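Local coordinates for protein putative D-arabinose 5-phosphate isomerase (Klebsiella pneumoniae subsp. pneumoniae, PDB 3K2V) that probably interconverts D-arabinose 5-phosphate and D-ribulose 5-phosphate, and binds the nucleotide sugar CMP-Kdo through its paired CBS domains, at residues 22-36 with 137-149. Numbering follows the deposited sequence.
With CMK (cytidine 5'-monophosphate 3-deoxy-beta-D-gulo-oct-2-ulo-pyranosonic acid), chain G.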
loop_
_atom_site.group_PDB
_atom_site.type_symbol
_atom_site.label_atom_id
_atom_site.label_comp_id
_atom_site.label_asym_id
_atom_site.label_seq_id
_atom_site.Cartn_x
_atom_site.Cartn_y
_atom_site.Cartn_z
ATOM N N LEU A 22 18.148 6.223 11.253
ATOM C CA LEU A 22 16.730 6.457 11.001
ATOM C C LEU A 22 16.289 7.779 11.627
ATOM O O LEU A 22 15.616 8.584 10.975
ATOM C CB LEU A 22 15.888 5.306 11.563
ATOM C CG LEU A 22 14.389 5.398 11.288
ATOM C CD1 LEU A 22 14.115 5.678 9.802
ATOM C CD2 LEU A 22 13.693 4.119 11.742
ATOM N N GLY A 23 16.686 7.985 12.890
ATOM C CA GLY A 23 16.461 9.242 13.608
ATOM C C GLY A 23 16.991 10.475 12.883
ATOM O O GLY A 23 16.310 11.511 12.829
ATOM N N ARG A 24 18.201 10.369 12.330
ATOM C CA ARG A 24 18.797 11.456 11.547
ATOM C C ARG A 24 18.065 11.655 10.229
ATOM O O ARG A 24 17.875 12.791 9.795
ATOM C CB ARG A 24 20.279 11.203 11.275
ATOM C CG ARG A 24 21.182 11.638 12.413
ATOM C CD ARG A 24 22.633 11.214 12.195
ATOM N NE ARG A 24 23.054 10.172 13.144
ATOM C CZ ARG A 24 23.423 8.926 12.835
ATOM N NH1 ARG A 24 23.453 8.499 11.573
ATOM N NH2 ARG A 24 23.777 8.094 13.811
ATOM N N LYS A 25 17.643 10.560 9.596
ATOM C CA LYS A 25 16.924 10.693 8.336
ATOM C C LYS A 25 15.568 11.345 8.560
ATOM O O LYS A 25 15.119 12.107 7.724
ATOM C CB LYS A 25 16.783 9.370 7.567
ATOM C CG LYS A 25 17.184 9.559 6.075
ATOM C CD LYS A 25 16.279 8.888 5.078
ATOM C CE LYS A 25 16.902 8.947 3.679
ATOM N NZ LYS A 25 15.915 8.524 2.624
ATOM N N LEU A 26 14.950 11.094 9.713
ATOM C CA LEU A 26 13.658 11.714 10.028
ATOM C C LEU A 26 13.758 13.228 10.330
ATOM O O LEU A 26 12.736 13.901 10.444
ATOM C CB LEU A 26 12.969 10.996 11.189
ATOM C CG LEU A 26 12.548 9.530 10.954
ATOM C CD1 LEU A 26 11.895 8.977 12.216
ATOM C CD2 LEU A 26 11.624 9.401 9.757
ATOM N N LEU A 27 14.971 13.759 10.448
ATOM C CA LEU A 27 15.155 15.208 10.655
ATOM C C LEU A 27 15.406 15.931 9.330
ATOM O O LEU A 27 15.504 17.137 9.303
ATOM C CB LEU A 27 16.286 15.489 11.652
ATOM C CG LEU A 27 16.003 15.051 13.091
ATOM C CD1 LEU A 27 17.165 15.454 13.992
ATOM C CD2 LEU A 27 14.676 15.632 13.592
ATOM N N LEU A 28 15.454 15.196 8.221
ATOM C CA LEU A 28 15.628 15.821 6.909
ATOM C C LEU A 28 14.319 16.429 6.404
ATOM O O LEU A 28 13.216 15.977 6.757
ATOM C CB LEU A 28 16.128 14.804 5.884
ATOM C CG LEU A 28 17.492 14.151 6.143
ATOM C CD1 LEU A 28 17.695 13.031 5.104
ATOM C CD2 LEU A 28 18.611 15.172 6.123
ATOM N N ARG A 29 14.461 17.437 5.551
ATOM C CA ARG A 29 13.331 18.012 4.835
ATOM C C ARG A 29 12.922 17.068 3.705
ATOM O O ARG A 29 13.784 16.536 2.992
ATOM C CB ARG A 29 13.701 19.390 4.258
ATOM C CG ARG A 29 13.948 20.421 5.326
ATOM C CD ARG A 29 14.473 21.727 4.771
ATOM N NE ARG A 29 15.802 21.613 4.186
ATOM C CZ ARG A 29 16.950 21.653 4.859
ATOM N NH1 ARG A 29 18.079 21.558 4.187
ATOM N NH2 ARG A 29 16.990 21.787 6.184
ATOM N N VAL A 30 11.620 16.894 3.508
ATOM C CA VAL A 30 11.129 16.010 2.442
ATOM C C VAL A 30 11.635 16.433 1.045
ATOM O O VAL A 30 11.836 15.590 0.170
ATOM C CB VAL A 30 9.606 15.799 2.473
ATOM C CG1 VAL A 30 9.201 15.084 3.766
ATOM C CG2 VAL A 30 8.831 17.108 2.309
ATOM N N ASN A 31 11.897 17.724 0.861
ATOM C CA ASN A 31 12.473 18.237 -0.382
ATOM C C ASN A 31 13.696 17.430 -0.826
ATOM O O ASN A 31 13.935 17.239 -2.009
ATOM C CB ASN A 31 12.954 19.676 -0.167
ATOM C CG ASN A 31 13.133 20.420 -1.449
ATOM O OD1 ASN A 31 12.301 20.336 -2.354
ATOM N ND2 ASN A 31 14.168 21.179 -1.525
ATOM N N ASP A 32 14.498 17.019 0.144
ATOM C CA ASP A 32 15.762 16.380 -0.122
ATOM C C ASP A 32 15.665 14.876 -0.249
ATOM O O ASP A 32 16.664 14.235 -0.516
ATOM C CB ASP A 32 16.771 16.779 0.963
ATOM C CG ASP A 32 16.983 18.305 1.020
ATOM O OD1 ASP A 32 16.839 18.970 -0.026
ATOM O OD2 ASP A 32 17.249 18.855 2.106
ATOM N N ILE A 33 14.481 14.303 -0.053
ATOM C CA ILE A 33 14.320 12.868 -0.230
ATOM C C ILE A 33 13.193 12.476 -1.170
ATOM O O ILE A 33 13.093 11.328 -1.540
ATOM C CB ILE A 33 14.159 12.131 1.113
ATOM C CG1 ILE A 33 12.893 12.507 1.858
ATOM C CG2 ILE A 33 15.328 12.431 2.043
ATOM C CD1 ILE A 33 13.176 12.501 3.414
HETATM N N MSE A 34 12.354 13.424 -1.562
HETATM C CA MSE A 34 11.229 13.135 -2.413
HETATM C C MSE A 34 11.637 12.744 -3.841
HETATM O O MSE A 34 12.712 13.111 -4.326
HETATM C CB MSE A 34 10.294 14.338 -2.477
HETATM C CG MSE A 34 10.863 15.527 -3.217
HETATM SE SE MSE A 34 9.709 17.045 -3.053
HETATM C CE MSE A 34 10.661 18.273 -4.132
ATOM N N HIS A 35 10.736 12.027 -4.509
ATOM C CA HIS A 35 10.836 11.742 -5.932
ATOM C C HIS A 35 10.389 12.958 -6.726
ATOM O O HIS A 35 9.358 13.561 -6.436
ATOM C CB HIS A 35 9.964 10.518 -6.284
ATOM C CG HIS A 35 10.367 9.293 -5.533
ATOM N ND1 HIS A 35 11.490 8.562 -5.859
ATOM C CD2 HIS A 35 9.859 8.731 -4.410
ATOM C CE1 HIS A 35 11.628 7.573 -4.990
ATOM N NE2 HIS A 35 10.644 7.647 -4.107
ATOM N N THR A 36 11.163 13.306 -7.742
ATOM C CA THR A 36 10.882 14.467 -8.588
ATOM C C THR A 36 11.032 14.064 -10.030
ATOM O O THR A 36 11.467 12.952 -10.328
ATOM C CB THR A 36 11.872 15.615 -8.294
ATOM O OG1 THR A 36 13.178 15.202 -8.672
ATOM C CG2 THR A 36 11.882 15.939 -6.818
ATOM N N LEU A 137 2.276 20.491 -7.779
ATOM C CA LEU A 137 2.930 19.246 -7.374
ATOM C C LEU A 137 4.423 19.331 -7.636
ATOM O O LEU A 137 4.823 19.486 -8.773
ATOM C CB LEU A 137 2.340 18.056 -8.141
ATOM C CG LEU A 137 2.867 16.658 -7.766
ATOM C CD1 LEU A 137 2.608 16.359 -6.294
ATOM C CD2 LEU A 137 2.264 15.542 -8.628
ATOM N N LEU A 138 5.235 19.187 -6.582
ATOM C CA LEU A 138 6.700 19.236 -6.691
ATOM C C LEU A 138 7.352 17.866 -6.600
ATOM O O LEU A 138 8.472 17.660 -7.064
ATOM C CB LEU A 138 7.254 20.086 -5.530
ATOM C CG LEU A 138 6.766 21.532 -5.443
ATOM C CD1 LEU A 138 7.448 22.275 -4.269
ATOM C CD2 LEU A 138 7.015 22.252 -6.777
ATOM N N GLY A 139 6.667 16.934 -5.953
ATOM C CA GLY A 139 7.250 15.638 -5.716
ATOM C C GLY A 139 6.327 14.755 -4.897
ATOM O O GLY A 139 5.214 15.146 -4.569
ATOM N N VAL A 140 6.812 13.554 -4.590
ATOM C CA VAL A 140 6.061 12.575 -3.814
ATOM C C VAL A 140 7.041 11.856 -2.908
ATOM O O VAL A 140 8.183 11.597 -3.301
ATOM C CB VAL A 140 5.341 11.568 -4.727
ATOM C CG1 VAL A 140 4.595 10.538 -3.920
ATOM C CG2 VAL A 140 4.368 12.280 -5.669
ATOM N N VAL A 141 6.599 11.573 -1.690
ATOM C CA VAL A 141 7.380 10.807 -0.731
ATOM C C VAL A 141 6.572 9.594 -0.314
ATOM O O VAL A 141 5.406 9.732 0.028
ATOM C CB VAL A 141 7.685 11.592 0.559
ATOM C CG1 VAL A 141 8.643 10.773 1.447
ATOM C CG2 VAL A 141 8.261 12.945 0.251
ATOM N N HIS A 142 7.214 8.427 -0.313
ATOM C CA HIS A 142 6.600 7.180 0.135
ATOM C C HIS A 142 7.179 6.833 1.495
ATOM O O HIS A 142 8.334 7.175 1.810
ATOM C CB HIS A 142 6.930 6.060 -0.854
ATOM C CG HIS A 142 6.060 4.842 -0.709
ATOM N ND1 HIS A 142 6.285 3.876 0.250
ATOM C CD2 HIS A 142 4.975 4.434 -1.404
ATOM C CE1 HIS A 142 5.368 2.926 0.147
ATOM N NE2 HIS A 142 4.558 3.238 -0.851
HETATM N N MSE A 143 6.382 6.138 2.300
HETATM C CA MSE A 143 6.862 5.651 3.595
HETATM C C MSE A 143 8.198 4.915 3.443
HETATM O O MSE A 143 9.076 5.102 4.287
HETATM C CB MSE A 143 5.802 4.779 4.294
HETATM C CG MSE A 143 6.012 4.603 5.814
HETATM SE SE MSE A 143 4.388 3.863 6.681
HETATM C CE MSE A 143 3.307 5.486 6.739
ATOM N N HIS A 144 8.376 4.133 2.375
ATOM C CA HIS A 144 9.654 3.434 2.123
ATOM C C HIS A 144 10.854 4.380 2.041
ATOM O O HIS A 144 11.941 4.036 2.493
ATOM C CB HIS A 144 9.613 2.625 0.819
ATOM C CG HIS A 144 8.819 1.363 0.914
ATOM N ND1 HIS A 144 8.953 0.476 1.956
ATOM C CD2 HIS A 144 7.894 0.831 0.085
ATOM C CE1 HIS A 144 8.137 -0.546 1.770
ATOM N NE2 HIS A 144 7.487 -0.359 0.639
ATOM N N ASP A 145 10.641 5.559 1.464
ATOM C CA ASP A 145 11.684 6.591 1.346
ATOM C C ASP A 145 12.168 7.093 2.708
ATOM O O ASP A 145 13.343 7.430 2.869
ATOM C CB ASP A 145 11.176 7.794 0.555
ATOM C CG ASP A 145 10.749 7.440 -0.852
ATOM O OD1 ASP A 145 11.427 6.622 -1.479
ATOM O OD2 ASP A 145 9.733 7.982 -1.338
ATOM N N LEU A 146 11.275 7.130 3.688
ATOM C CA LEU A 146 11.625 7.636 5.006
ATOM C C LEU A 146 12.452 6.652 5.812
ATOM O O LEU A 146 13.041 7.044 6.819
ATOM C CB LEU A 146 10.380 8.080 5.781
ATOM C CG LEU A 146 9.496 9.071 5.023
ATOM C CD1 LEU A 146 8.334 9.519 5.883
ATOM C CD2 LEU A 146 10.259 10.285 4.482
ATOM N N LEU A 147 12.566 5.409 5.347
ATOM C CA LEU A 147 13.396 4.400 6.008
ATOM C C LEU A 147 14.602 3.908 5.193
ATOM O O LEU A 147 15.271 2.967 5.612
ATOM C CB LEU A 147 12.549 3.174 6.339
ATOM C CG LEU A 147 11.085 3.392 6.705
ATOM C CD1 LEU A 147 10.397 2.031 6.672
ATOM C CD2 LEU A 147 10.923 4.102 8.049
ATOM N N ARG A 148 14.873 4.493 4.030
ATOM C CA ARG A 148 16.036 4.076 3.232
ATOM C C ARG A 148 17.250 4.949 3.572
ATOM O O ARG A 148 17.139 5.871 4.396
ATOM C CB ARG A 148 15.717 4.098 1.721
ATOM C CG ARG A 148 15.906 5.440 0.996
ATOM C CD ARG A 148 15.659 5.292 -0.504
ATOM N NE ARG A 148 14.229 5.189 -0.813
ATOM C CZ ARG A 148 13.687 4.336 -1.689
ATOM N NH1 ARG A 148 14.441 3.483 -2.381
ATOM N NH2 ARG A 148 12.367 4.331 -1.875
ATOM N N ALA A 149 18.397 4.651 2.943
ATOM C CA ALA A 149 19.640 5.446 3.082
ATOM C C ALA A 149 20.117 5.491 4.529
ATOM O O ALA A 149 19.819 4.579 5.305
ATOM C CB ALA A 149 19.459 6.871 2.529
HETATM N N1C CMK G . 3.717 -10.086 -0.833
HETATM C C2C CMK G . 4.175 -11.289 -0.200
HETATM N N3C CMK G . 4.121 -11.379 1.184
HETATM C C4C CMK G . 3.636 -10.321 1.964
HETATM C C5C CMK G . 3.199 -9.151 1.360
HETATM C C6C CMK G . 3.248 -9.034 -0.037
HETATM O O2C CMK G . 4.594 -12.244 -0.854
HETATM N N4C CMK G . 3.603 -10.468 3.288
HETATM C "C1'" CMK G . 3.770 -9.968 -2.330
HETATM C "C2'" CMK G . 2.456 -9.468 -2.978
HETATM O "O2'" CMK G . 1.513 -10.544 -3.198
HETATM C "C3'" CMK G . 2.958 -8.866 -4.291
HETATM C "C4'" CMK G . 4.429 -8.460 -4.006
HETATM O "O4'" CMK G . 4.800 -9.019 -2.714
HETATM O "O3'" CMK G . 2.893 -9.867 -5.315
HETATM C "C5'" CMK G . 4.532 -6.932 -3.695
HETATM O "O5'" CMK G . 3.554 -6.547 -2.639
HETATM P PA CMK G . 2.718 -5.166 -2.851
HETATM O O1A CMK G . 1.749 -5.577 -3.998
HETATM O O2A CMK G . 2.041 -4.743 -1.609
HETATM O O6 CMK G . 4.916 -2.038 -3.741
HETATM C C2 CMK G . 3.731 -2.838 -4.081
HETATM O O2 CMK G . 3.868 -4.110 -3.367
HETATM C C3 CMK G . 2.475 -2.104 -3.618
HETATM C C4 CMK G . 2.454 -0.674 -4.148
HETATM O O4 CMK G . 1.278 -0.031 -3.631
HETATM C C5 CMK G . 3.718 0.083 -3.753
HETATM C C6 CMK G . 4.914 -0.700 -4.323
HETATM C C7 CMK G . 6.351 -0.119 -4.263
HETATM C C1 CMK G . 3.575 -3.134 -5.596
HETATM O O1X CMK G . 3.058 -4.235 -5.873
HETATM O O1Y CMK G . 3.891 -2.261 -6.446
HETATM O O5 CMK G . 3.813 0.144 -2.334
HETATM C C8 CMK G . 6.925 0.035 -2.862
HETATM O O8 CMK G . 8.358 -0.166 -2.920
HETATM O O7 CMK G . 7.243 -0.983 -4.985
#
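L138 and G139 meet M34 where the N-terminal segment 22-36 of this CBS-pair fragment packs against strand 136-142 and the C-terminal turn. The extended M34 side chain runs beside the strand, setting its selenium 3.9 Å from G139 CA and its CE near L138 O and CB, the two side chains crossing at a slant. L138 and G139 form a classic beta bulge opposite V131 of strand 128-133. V140 then makes a single antiparallel bridge with H35, a hydrogen-bonded pair: H35 N reaches V140 O at 2.9 Å, and V140 N returns to H35 O, in the carbonyl plane. V141 CG2 touches both M34 CB (3.7 Å) and V30 CB (3.9 Å), while its side chain also packs on V131. H142 sits at the N-cap of a weakly bonded helical turn, about 143-146: its ND1 accepts H144 N in the ring plane, and its own N donates to D145 OD2, a capping box. H142 and H144 also line the ligand pocket, with H144 CD2 3.2 Å from CMK O8. D145, its CG beside the backbone N (chi1 -60°), brings OD1 to the edge of the H35 ring, near its plane. H35 NE2 comes 2.9 Å from D145 OD1 in a weak bond, ring and carboxylate planes 56° apart, and R148 NH2 salt-bridges the same oxygen. The carboxylate is thus held mainly by H142 N and the R148 guanidinium, whose positive charge would probably stabilise its anionic form. L146 crosses I33 at about a right angle, CD2 to CD1 3.8 Å; its carbonyl O is buried under L22 CD1 and L26 CD2 without a polar partner. L147 lies alongside L22, and its other neighbours include L118 of the second subunit. Finally, R148 O and A149 CB both press on one side of K25 CE, and K25 NZ ends 2.8 Å from D145 O, nearly in line with the C=O bond at 166°.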